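Local structure of capsular polysaccharide biosynthesis protein (Burkholderia pseudomallei, 4BQN) at residues Pro114-Gly119 with Leu274-Trp279; Leu124-Val129 with Glu278-Ser283; Arg31-Val36 with Leu218-Ser223. The protein binds coenzyme A and probably acts as an acetyltransferase in the biosynthesis of capsular polysaccharide. The protein carries 1 engineered substitution. All blocks are in the same frame, centred on the assembly; numbering follows the deposited sequence. Where two conformers were deposited one is given.

Contact 1: Pro114-Gly119 with Leu274-Trp279; sequences PPHPEG and LEQFEW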
loop_
_atom_site.group_PDB
_atom_site.type_symbol
_atom_site.label_atom_id
_atom_site.label_comp_id
_atom_site.label_asym_id
_atom_site.label_seq_id
_atom_site.Cartn_x
_atom_site.Cartn_y
_atom_site.Cartn_z
ATOM N N PRO A 114 7.374 18.126 4.115
ATOM C CA PRO A 114 7.687 18.021 2.690
ATOM C C PRO A 114 7.640 16.570 2.225
ATOM O O PRO A 114 7.950 15.657 3.005
ATOM C CB PRO A 114 9.125 18.539 2.603
ATOM C CG PRO A 114 9.307 19.386 3.816
ATOM C CD PRO A 114 8.459 18.767 4.882
ATOM N N PRO A 115 7.262 16.346 0.963
ATOM C CA PRO A 115 7.316 14.984 0.443
ATOM C C PRO A 115 8.737 14.437 0.556
ATOM O O PRO A 115 9.713 15.160 0.339
ATOM C CB PRO A 115 6.917 15.145 -1.029
ATOM C CG PRO A 115 6.173 16.437 -1.078
ATOM C CD PRO A 115 6.825 17.312 -0.056
ATOM N N HIS A 116 8.852 13.173 0.919
ATOM C CA HIS A 116 10.157 12.542 1.012
ATOM C C HIS A 116 10.454 11.894 -0.333
ATOM O O HIS A 116 9.566 11.249 -0.908
ATOM C CB HIS A 116 10.167 11.497 2.137
ATOM C CG HIS A 116 11.533 10.979 2.451
ATOM N ND1 HIS A 116 12.208 10.107 1.622
ATOM C CD2 HIS A 116 12.368 11.252 3.480
ATOM C CE1 HIS A 116 13.400 9.856 2.136
ATOM N NE2 HIS A 116 13.522 10.540 3.262
ATOM N N PRO A 117 11.694 12.049 -0.845
ATOM C CA PRO A 117 11.971 11.526 -2.195
ATOM C C PRO A 117 11.728 10.023 -2.326
ATOM O O PRO A 117 11.504 9.526 -3.425
ATOM C CB PRO A 117 13.451 11.867 -2.434
ATOM C CG PRO A 117 13.979 12.398 -1.147
ATOM C CD PRO A 117 12.821 12.827 -0.301
ATOM N N GLU A 118 11.759 9.311 -1.208
ATOM C CA GLU A 118 11.528 7.883 -1.225
ATOM C C GLU A 118 10.083 7.490 -0.906
ATOM O O GLU A 118 9.726 6.319 -1.019
ATOM C CB GLU A 118 12.535 7.193 -0.297
ATOM C CG GLU A 118 13.980 7.435 -0.748
ATOM C CD GLU A 118 15.018 7.174 0.315
ATOM O OE1 GLU A 118 14.642 6.933 1.489
ATOM O OE2 GLU A 118 16.219 7.217 -0.036
ATOM N N GLY A 119 9.267 8.468 -0.500
ATOM C CA GLY A 119 7.834 8.260 -0.262
ATOM C C GLY A 119 7.438 7.766 1.129
ATOM O O GLY A 119 6.246 7.676 1.444
ATOM N N LEU A 274 19.868 6.906 10.472
ATOM C CA LEU A 274 20.508 8.181 10.773
ATOM C C LEU A 274 20.031 9.289 9.829
ATOM O O LEU A 274 19.777 10.419 10.264
ATOM C CB LEU A 274 22.028 8.033 10.721
ATOM C CG LEU A 274 22.670 7.172 11.820
ATOM C CD1 LEU A 274 24.142 6.926 11.535
ATOM C CD2 LEU A 274 22.483 7.754 13.214
ATOM N N GLU A 275 19.891 8.967 8.545
ATOM C CA GLU A 275 19.400 9.943 7.560
ATOM C C GLU A 275 17.948 10.347 7.813
ATOM O O GLU A 275 17.549 11.470 7.537
ATOM C CB GLU A 275 19.590 9.413 6.135
ATOM C CG GLU A 275 21.044 9.380 5.681
ATOM C CD GLU A 275 21.244 8.842 4.269
ATOM O OE1 GLU A 275 20.259 8.762 3.502
ATOM O OE2 GLU A 275 22.396 8.498 3.925
ATOM N N GLN A 276 17.152 9.430 8.350
ATOM C CA GLN A 276 15.787 9.786 8.767
ATOM C C GLN A 276 15.811 10.871 9.839
ATOM O O GLN A 276 15.054 11.849 9.770
ATOM C CB GLN A 276 15.011 8.551 9.263
ATOM C CG GLN A 276 14.678 7.556 8.161
ATOM C CD GLN A 276 13.548 8.051 7.277
ATOM O OE1 GLN A 276 12.484 8.422 7.769
ATOM N NE2 GLN A 276 13.780 8.078 5.968
ATOM N N PHE A 277 16.678 10.708 10.837
ATOM C CA PHE A 277 16.842 11.760 11.848
ATOM C C PHE A 277 17.206 13.090 11.196
ATOM O O PHE A 277 16.605 14.120 11.507
ATOM C CB PHE A 277 17.887 11.379 12.905
ATOM C CG PHE A 277 17.326 10.581 14.046
ATOM C CD1 PHE A 277 16.807 11.224 15.174
ATOM C CD2 PHE A 277 17.287 9.186 13.987
ATOM C CE1 PHE A 277 16.271 10.501 16.228
ATOM C CE2 PHE A 277 16.763 8.458 15.047
ATOM C CZ PHE A 277 16.239 9.117 16.155
ATOM N N GLU A 278 18.170 13.058 10.279
ATOM C CA GLU A 278 18.630 14.276 9.621
ATOM C C GLU A 278 17.495 14.925 8.828
ATOM O O GLU A 278 17.347 16.146 8.827
ATOM C CB GLU A 278 19.839 13.959 8.748
ATOM C CG GLU A 278 21.046 13.586 9.605
ATOM C CD GLU A 278 22.129 12.790 8.900
ATOM O OE1 GLU A 278 22.025 12.523 7.687
ATOM O OE2 GLU A 278 23.108 12.427 9.585
ATOM N N TRP A 279 16.665 14.101 8.191
ATOM C CA TRP A 279 15.545 14.595 7.406
ATOM C C TRP A 279 14.529 15.304 8.312
ATOM O O TRP A 279 14.144 16.441 8.035
ATOM C CB TRP A 279 14.905 13.446 6.620
ATOM C CG TRP A 279 13.895 13.920 5.617
ATOM C CD1 TRP A 279 14.143 14.301 4.324
ATOM C CD2 TRP A 279 12.485 14.076 5.816
ATOM N NE1 TRP A 279 12.973 14.690 3.709
ATOM C CE2 TRP A 279 11.940 14.549 4.598
ATOM C CE3 TRP A 279 11.621 13.848 6.901
ATOM C CZ2 TRP A 279 10.578 14.825 4.440
ATOM C CZ3 TRP A 279 10.246 14.120 6.736
ATOM C CH2 TRP A 279 9.752 14.610 5.518
HETATM O O HOH W 1 12.127 16.070 1.305
HETATM O O HOH W 2 15.992 10.475 4.657
#
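His116 and Trp279 reach each other because both hold CG opposite their own backbone N, with chi1 at -170° in each. The imidazole thereby comes down on the indole with its CD2 corner, in an edge-to-face pair whose planes stand 51° apart. CD2 of His116 lies over one face of the five-membered ring, 3.5 Å from NE1 of Trp279. The far side of the imidazole is fixed from within its own segment: Glu118 N donates to His116 ND1 at 3.0 Å, close to the ring plane, while Pro117 CD rests on one ring face. The type I beta turn from His116 to Gly119 carries this bond and is closed by Gly119 N to His116 O. Water 2 sits at NE2 of His116, 2.8 Å away, and makes a weak further bond to Glu275 O.

The rim of the indole meets the proline pair. Pro114 O lies in the ring plane, 3.1 Å from Trp279 CZ2, while water 1 takes the indole N-H at 2.9 Å from Trp279 NE1 and donates to Pro115 O. Gln276, its chain bent at chi2, brings NE2 to 3.7 Å from His116 NE2; its OE1 is held by Asp122 N.

The contact lies at the surface, joining the loop between strands 107-108 and 121-122 to helix 269-281. Val121 of strand 121-122 touches His116, Gln276 and Trp279, and Pro110 of the same loop touches the side chains of His116 and Trp279.

Contact 2: Leu124-Val129 with Glu278-Ser283; sequences LIAGAV and EWFERS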
loop_
_atom_site.group_PDB
_atom_site.type_symbol
_atom_site.label_atom_id
_atom_site.label_comp_id
_atom_site.label_asym_id
_atom_site.label_seq_id
_atom_site.Cartn_x
_atom_site.Cartn_y
_atom_site.Cartn_z
ATOM N N LEU A 124 8.362 6.534 14.021
ATOM C CA LEU A 124 8.867 6.412 15.387
ATOM C C LEU A 124 10.061 7.338 15.582
ATOM O O LEU A 124 10.205 7.939 16.632
ATOM C CB LEU A 124 9.210 4.961 15.731
ATOM C CG LEU A 124 9.467 4.738 17.229
ATOM C CD1 LEU A 124 8.242 5.061 18.078
ATOM C CD2 LEU A 124 9.908 3.308 17.460
ATOM N N ILE A 125 10.909 7.455 14.563
ATOM C CA ILE A 125 12.001 8.441 14.585
ATOM C C ILE A 125 11.449 9.857 14.767
ATOM O O ILE A 125 12.003 10.630 15.539
ATOM C CB ILE A 125 12.925 8.284 13.366
ATOM C CG1 ILE A 125 13.753 7.022 13.576
ATOM C CG2 ILE A 125 13.832 9.504 13.178
ATOM C CD1 ILE A 125 14.728 6.687 12.473
ATOM N N ALA A 126 10.368 10.198 14.064
ATOM C CA ALA A 126 9.736 11.503 14.294
ATOM C C ALA A 126 9.391 11.721 15.777
ATOM O O ALA A 126 9.667 12.782 16.334
ATOM C CB ALA A 126 8.504 11.689 13.415
ATOM N N GLY A 127 8.818 10.703 16.417
ATOM C CA GLY A 127 8.527 10.787 17.852
ATOM C C GLY A 127 9.768 10.958 18.709
ATOM O O GLY A 127 9.772 11.731 19.665
ATOM N N ALA A 128 10.828 10.243 18.354
ATOM C CA ALA A 128 12.109 10.375 19.046
ATOM C C ALA A 128 12.684 11.791 18.906
ATOM O O ALA A 128 13.181 12.358 19.885
ATOM C CB ALA A 128 13.087 9.334 18.533
ATOM N N VAL A 129 12.605 12.361 17.704
ATOM C CA VAL A 129 13.061 13.738 17.466
ATOM C C VAL A 129 12.303 14.716 18.371
ATOM O O VAL A 129 12.901 15.593 19.004
ATOM C CB VAL A 129 12.910 14.119 15.974
ATOM C CG1 VAL A 129 13.075 15.621 15.746
ATOM C CG2 VAL A 129 13.912 13.350 15.134
ATOM N N GLU A 278 18.170 13.058 10.279
ATOM C CA GLU A 278 18.630 14.276 9.621
ATOM C C GLU A 278 17.495 14.925 8.828
ATOM O O GLU A 278 17.347 16.146 8.827
ATOM C CB GLU A 278 19.839 13.959 8.748
ATOM C CG GLU A 278 21.046 13.586 9.605
ATOM C CD GLU A 278 22.129 12.790 8.900
ATOM O OE1 GLU A 278 22.025 12.523 7.687
ATOM O OE2 GLU A 278 23.108 12.427 9.585
ATOM N N TRP A 279 16.665 14.101 8.191
ATOM C CA TRP A 279 15.545 14.595 7.406
ATOM C C TRP A 279 14.529 15.304 8.312
ATOM O O TRP A 279 14.144 16.441 8.035
ATOM C CB TRP A 279 14.905 13.446 6.620
ATOM C CG TRP A 279 13.895 13.920 5.617
ATOM C CD1 TRP A 279 14.143 14.301 4.324
ATOM C CD2 TRP A 279 12.485 14.076 5.816
ATOM N NE1 TRP A 279 12.973 14.690 3.709
ATOM C CE2 TRP A 279 11.940 14.549 4.598
ATOM C CE3 TRP A 279 11.621 13.848 6.901
ATOM C CZ2 TRP A 279 10.578 14.825 4.440
ATOM C CZ3 TRP A 279 10.246 14.120 6.736
ATOM C CH2 TRP A 279 9.752 14.610 5.518
ATOM N N PHE A 280 14.122 14.662 9.407
ATOM C CA PHE A 280 13.168 15.296 10.313
ATOM C C PHE A 280 13.723 16.565 10.968
ATOM O O PHE A 280 12.962 17.509 11.205
ATOM C CB PHE A 280 12.696 14.329 11.389
ATOM C CG PHE A 280 11.718 13.295 10.895
ATOM C CD1 PHE A 280 10.431 13.665 10.495
ATOM C CD2 PHE A 280 12.078 11.946 10.850
ATOM C CE1 PHE A 280 9.524 12.709 10.054
ATOM C CE2 PHE A 280 11.171 10.989 10.423
ATOM C CZ PHE A 280 9.895 11.371 10.025
ATOM N N GLU A 281 15.028 16.573 11.271
ATOM C CA GLU A 281 15.629 17.725 11.936
ATOM C C GLU A 281 15.646 18.969 11.021
ATOM O O GLU A 281 15.775 20.086 11.509
ATOM C CB GLU A 281 17.000 17.349 12.530
ATOM C CG GLU A 281 16.893 16.466 13.787
ATOM C CD GLU A 281 18.148 15.647 14.112
ATOM O OE1 GLU A 281 19.228 15.945 13.553
ATOM O OE2 GLU A 281 18.060 14.696 14.940
ATOM N N ARG A 282 15.456 18.774 9.712
ATOM C CA ARG A 282 15.374 19.906 8.772
ATOM C C ARG A 282 14.021 20.615 8.794
ATOM O O ARG A 282 13.916 21.758 8.378
ATOM C CB ARG A 282 15.725 19.463 7.347
ATOM C CG ARG A 282 17.168 19.004 7.202
ATOM C CD ARG A 282 17.497 18.530 5.792
ATOM N NE ARG A 282 18.765 17.795 5.780
ATOM C CZ ARG A 282 18.905 16.511 5.448
ATOM N NH1 ARG A 282 17.863 15.792 5.052
ATOM N NH2 ARG A 282 20.103 15.949 5.488
ATOM N N SER A 283 12.980 19.932 9.264
ATOM C CA SER A 283 11.639 20.508 9.306
ATOM C C SER A 283 11.375 21.188 10.657
ATOM O O SER A 283 12.056 20.894 11.635
ATOM C CB SER A 283 10.590 19.409 9.057
ATOM O OG SER A 283 10.516 19.094 7.678
#
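Phe280, near the C-terminal end of helix 269-281, meets Ala126 in a helix-helix contact with helix 123-130. The methyl of Ala126 sits over one face of the phenyl ring: CB is 3.8 Å from the ring centroid and 19° off the ring normal, a CH-pi arrangement. It is nearly equidistant from two ring atoms, 3.7 Å separating Ala126 CB from both CE1 and CZ of Phe280. The opposite face takes Trp279 CE3, from the preceding residue of the same helix, so the phenyl is held between a methyl of the partner helix and an indole of its own. With chi1 at -75°, CG of Phe280 lies opposite the carbonyl carbon, and this rotation turns the ring toward helix 123-130.

The contact is part of a three-helix cluster: Val288 and Phe291 of helix 285-296 touch both Ala126 and Phe280. The CA atoms of Ala126 and Phe280 are 6.5 Å apart, the nearest pair between the two segments, with the ring of Phe280 lying against the Ala126 methyl. On helix 123-130, Ile125 N is bonded to Asp122 OD1.

Two branched residues add to the grip. Ile125 crosses the phenyl at about a right angle, and its short branch CG2 comes to 3.8 Å from Phe280 CD2. Val129, one turn further along, applies CG2 to the beginning of the side chain, 4.1 Å from Phe280 CB. Both also pack on Phe277, earlier on helix 269-281, and Ile125 touches Leu273 and Gln276 of that helix as well.

Contact 3: Arg31-Val36 with Leu218-Ser223; sequences RDWELV and LGYTYS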
loop_
_atom_site.group_PDB
_atom_site.type_symbol
_atom_site.label_atom_id
_atom_site.label_comp_id
_atom_site.label_asym_id
_atom_site.label_seq_id
_atom_site.Cartn_x
_atom_site.Cartn_y
_atom_site.Cartn_z
ATOM N N ARG A 31 -6.782 -13.383 -23.423
ATOM C CA ARG A 31 -7.570 -13.864 -24.567
ATOM C C ARG A 31 -8.853 -13.034 -24.721
ATOM O O ARG A 31 -9.312 -12.784 -25.839
ATOM C CB ARG A 31 -7.901 -15.359 -24.383
ATOM C CG ARG A 31 -8.788 -15.987 -25.450
ATOM C CD ARG A 31 -9.357 -17.320 -24.967
ATOM N NE ARG A 31 -10.279 -17.127 -23.849
ATOM C CZ ARG A 31 -10.580 -18.047 -22.938
ATOM N NH1 ARG A 31 -10.043 -19.262 -22.999
ATOM N NH2 ARG A 31 -11.424 -17.745 -21.959
ATOM N N ASP A 32 -9.420 -12.612 -23.595
ATOM C CA ASP A 32 -10.755 -12.003 -23.557
ATOM C C ASP A 32 -10.778 -10.489 -23.413
ATOM O O ASP A 32 -11.785 -9.855 -23.755
ATOM C CB ASP A 32 -11.587 -12.603 -22.411
ATOM C CG ASP A 32 -11.830 -14.095 -22.574
ATOM O OD1 ASP A 32 -11.869 -14.582 -23.725
ATOM O OD2 ASP A 32 -11.997 -14.781 -21.540
ATOM N N TRP A 33 -9.695 -9.915 -22.884
ATOM C CA TRP A 33 -9.709 -8.522 -22.444
ATOM C C TRP A 33 -8.537 -7.735 -22.979
ATOM O O TRP A 33 -7.399 -8.223 -22.972
ATOM C CB TRP A 33 -9.669 -8.457 -20.914
ATOM C CG TRP A 33 -10.853 -9.083 -20.267
ATOM C CD1 TRP A 33 -10.951 -10.362 -19.774
ATOM C CD2 TRP A 33 -12.117 -8.459 -20.028
ATOM N NE1 TRP A 33 -12.205 -10.563 -19.240
ATOM C CE2 TRP A 33 -12.949 -9.424 -19.407
ATOM C CE3 TRP A 33 -12.636 -7.184 -20.301
ATOM C CZ2 TRP A 33 -14.269 -9.135 -19.020
ATOM C CZ3 TRP A 33 -13.946 -6.898 -19.927
ATOM C CH2 TRP A 33 -14.751 -7.876 -19.296
ATOM N N GLU A 34 -8.837 -6.521 -23.442
ATOM C CA GLU A 34 -7.806 -5.586 -23.887
ATOM C C GLU A 34 -7.794 -4.364 -22.973
ATOM O O GLU A 34 -8.836 -3.734 -22.723
ATOM C CB GLU A 34 -8.004 -5.162 -25.349
ATOM C CG GLU A 34 -6.910 -4.224 -25.858
ATOM C CD GLU A 34 -7.120 -3.728 -27.283
ATOM O OE1 GLU A 34 -8.034 -4.208 -27.988
ATOM O OE2 GLU A 34 -6.348 -2.843 -27.705
ATOM N N LEU A 35 -6.609 -4.036 -22.459
ATOM C CA LEU A 35 -6.449 -2.910 -21.540
ATOM C C LEU A 35 -6.452 -1.576 -22.280
ATOM O O LEU A 35 -5.747 -1.408 -23.291
ATOM C CB LEU A 35 -5.136 -3.054 -20.765
ATOM C CG LEU A 35 -4.779 -1.926 -19.786
ATOM C CD1 LEU A 35 -5.797 -1.838 -18.663
ATOM C CD2 LEU A 35 -3.383 -2.135 -19.233
ATOM N N VAL A 36 -7.222 -0.626 -21.760
ATOM C CA VAL A 36 -7.110 0.787 -22.140
ATOM C C VAL A 36 -6.577 1.473 -20.881
ATOM O O VAL A 36 -7.284 1.563 -19.875
ATOM C CB VAL A 36 -8.469 1.380 -22.580
ATOM C CG1 VAL A 36 -8.304 2.828 -23.036
ATOM C CG2 VAL A 36 -9.086 0.531 -23.691
ATOM N N LEU A 218 -15.065 -12.047 -12.145
ATOM C CA LEU A 218 -15.457 -11.999 -13.551
ATOM C C LEU A 218 -16.039 -13.308 -14.090
ATOM O O LEU A 218 -16.526 -13.347 -15.223
ATOM C CB LEU A 218 -14.263 -11.568 -14.399
ATOM C CG LEU A 218 -13.795 -10.133 -14.159
ATOM C CD1 LEU A 218 -12.497 -9.917 -14.916
ATOM C CD2 LEU A 218 -14.853 -9.129 -14.605
ATOM N N GLY A 219 -16.001 -14.374 -13.286
ATOM C CA GLY A 219 -16.590 -15.653 -13.681
ATOM C C GLY A 219 -15.629 -16.693 -14.202
ATOM O O GLY A 219 -16.065 -17.751 -14.644
ATOM N N TYR A 220 -14.323 -16.423 -14.151
ATOM C CA TYR A 220 -13.339 -17.457 -14.477
ATOM C C TYR A 220 -13.295 -18.504 -13.369
ATOM O O TYR A 220 -13.628 -18.201 -12.227
ATOM C CB TYR A 220 -11.943 -16.847 -14.675
ATOM C CG TYR A 220 -11.861 -15.943 -15.884
ATOM C CD1 TYR A 220 -11.686 -16.478 -17.160
ATOM C CD2 TYR A 220 -11.959 -14.557 -15.757
ATOM C CE1 TYR A 220 -11.636 -15.664 -18.278
ATOM C CE2 TYR A 220 -11.892 -13.731 -16.871
ATOM C CZ TYR A 220 -11.732 -14.291 -18.124
ATOM O OH TYR A 220 -11.669 -13.475 -19.229
ATOM N N THR A 221 -12.891 -19.725 -13.713
ATOM C CA THR A 221 -12.674 -20.828 -12.774
ATOM C C THR A 221 -11.298 -20.705 -12.128
ATOM O O THR A 221 -10.427 -20.021 -12.660
ATOM C CB THR A 221 -12.707 -22.197 -13.505
ATOM O OG1 THR A 221 -11.591 -22.294 -14.404
ATOM C CG2 THR A 221 -13.998 -22.379 -14.281
ATOM N N TYR A 222 -11.082 -21.411 -11.023
ATOM C CA TYR A 222 -9.765 -21.467 -10.392
ATOM C C TYR A 222 -8.697 -21.949 -11.364
ATOM O O TYR A 222 -7.587 -21.402 -11.387
ATOM C CB TYR A 222 -9.816 -22.338 -9.122
ATOM C CG TYR A 222 -10.501 -21.625 -7.983
ATOM C CD1 TYR A 222 -11.893 -21.665 -7.833
ATOM C CD2 TYR A 222 -9.763 -20.880 -7.072
ATOM C CE1 TYR A 222 -12.520 -20.981 -6.798
ATOM C CE2 TYR A 222 -10.372 -20.198 -6.042
ATOM C CZ TYR A 222 -11.743 -20.246 -5.907
ATOM O OH TYR A 222 -12.310 -19.554 -4.870
ATOM N N SER A 223 -9.059 -22.930 -12.196
ATOM C CA SER A 223 -8.121 -23.526 -13.146
ATOM C C SER A 223 -7.732 -22.602 -14.310
ATOM O O SER A 223 -6.724 -22.838 -14.973
ATOM C CB SER A 223 -8.664 -24.856 -13.675
ATOM O OG SER A 223 -9.899 -24.674 -14.344
#
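Tyr220 OH donates to Asp32 OD2 at 2.7 Å, the shortest approach between the two segments. The hydroxyl meets the anti lone pair of OD2, and the carboxylate and phenol planes are only 14° apart, so the two flat groups approach from opposite directions and meet edge to edge, almost in one plane. Arg31 forms a side-on salt bridge with the same carboxylate. Its NE donates to Asp32 OD1 at 3.0 Å, approaching from above the carboxylate plane, and its NH2 donates to Asp32 OD2 at 3.0 Å from the syn side. OD2 therefore accepts from both a guanidinium and a phenol. The arginine chain bends at chi3, 66°, which turns the edge of the guanidinium to the carboxylate of Asp32.

The phenol oxygen is also an acceptor. Trp33 NE1 lies 3.0 Å from Tyr220 OH in a weak, strongly bent bond, with an angle of 124° at the hydrogen; each ring meets the other near its plane, at the edge. Beyond this bond the packing turns apolar: Leu218 reaches the indole with CD1, 4.4 Å from Trp33 NE1, and its CD2 makes a looser apolar contact with Trp33 CZ2. Trp33 also stacks with Phe29 and touches Leu62 of the parallel sheet, which Leu218 touches as well.

Gly219, with positive phi, forms the Schellman motif that ends helix 204-217 and leads the chain on to Tyr220. The contact thus ties the loop after that helix to the junction of helix 27-32 and strand 33-35, an outermost strand of the sheet. Shared between arginine and tyrosine, the carboxylate is probably kept ionised, and its charge would polarise the phenol O-H and probably make the phenol oxygen a somewhat better acceptor for the weak indole N-H bond.

Overall arrangement
Contacts 1 and 2 are neighbours, with centres about 9 Å apart, and share helix 269-281: contact 1 sets it against a loop at the surface, contact 2 against helix 123-130 in a buried position. Phe277 joins them by packing on Ile125 and Val129. Their chemistry follows their place, with aromatic rings, prolines and bridging waters in the first, and methyls on a phenyl ring in the second. Contact 3 lies on the opposite side of the chain's centre, about 41 and 47 Å from the other two between centres. It too is a surface contact, but it relies on a charged carboxylate and direct side-chain hydrogen bonds, at the edge of the parallel sheet.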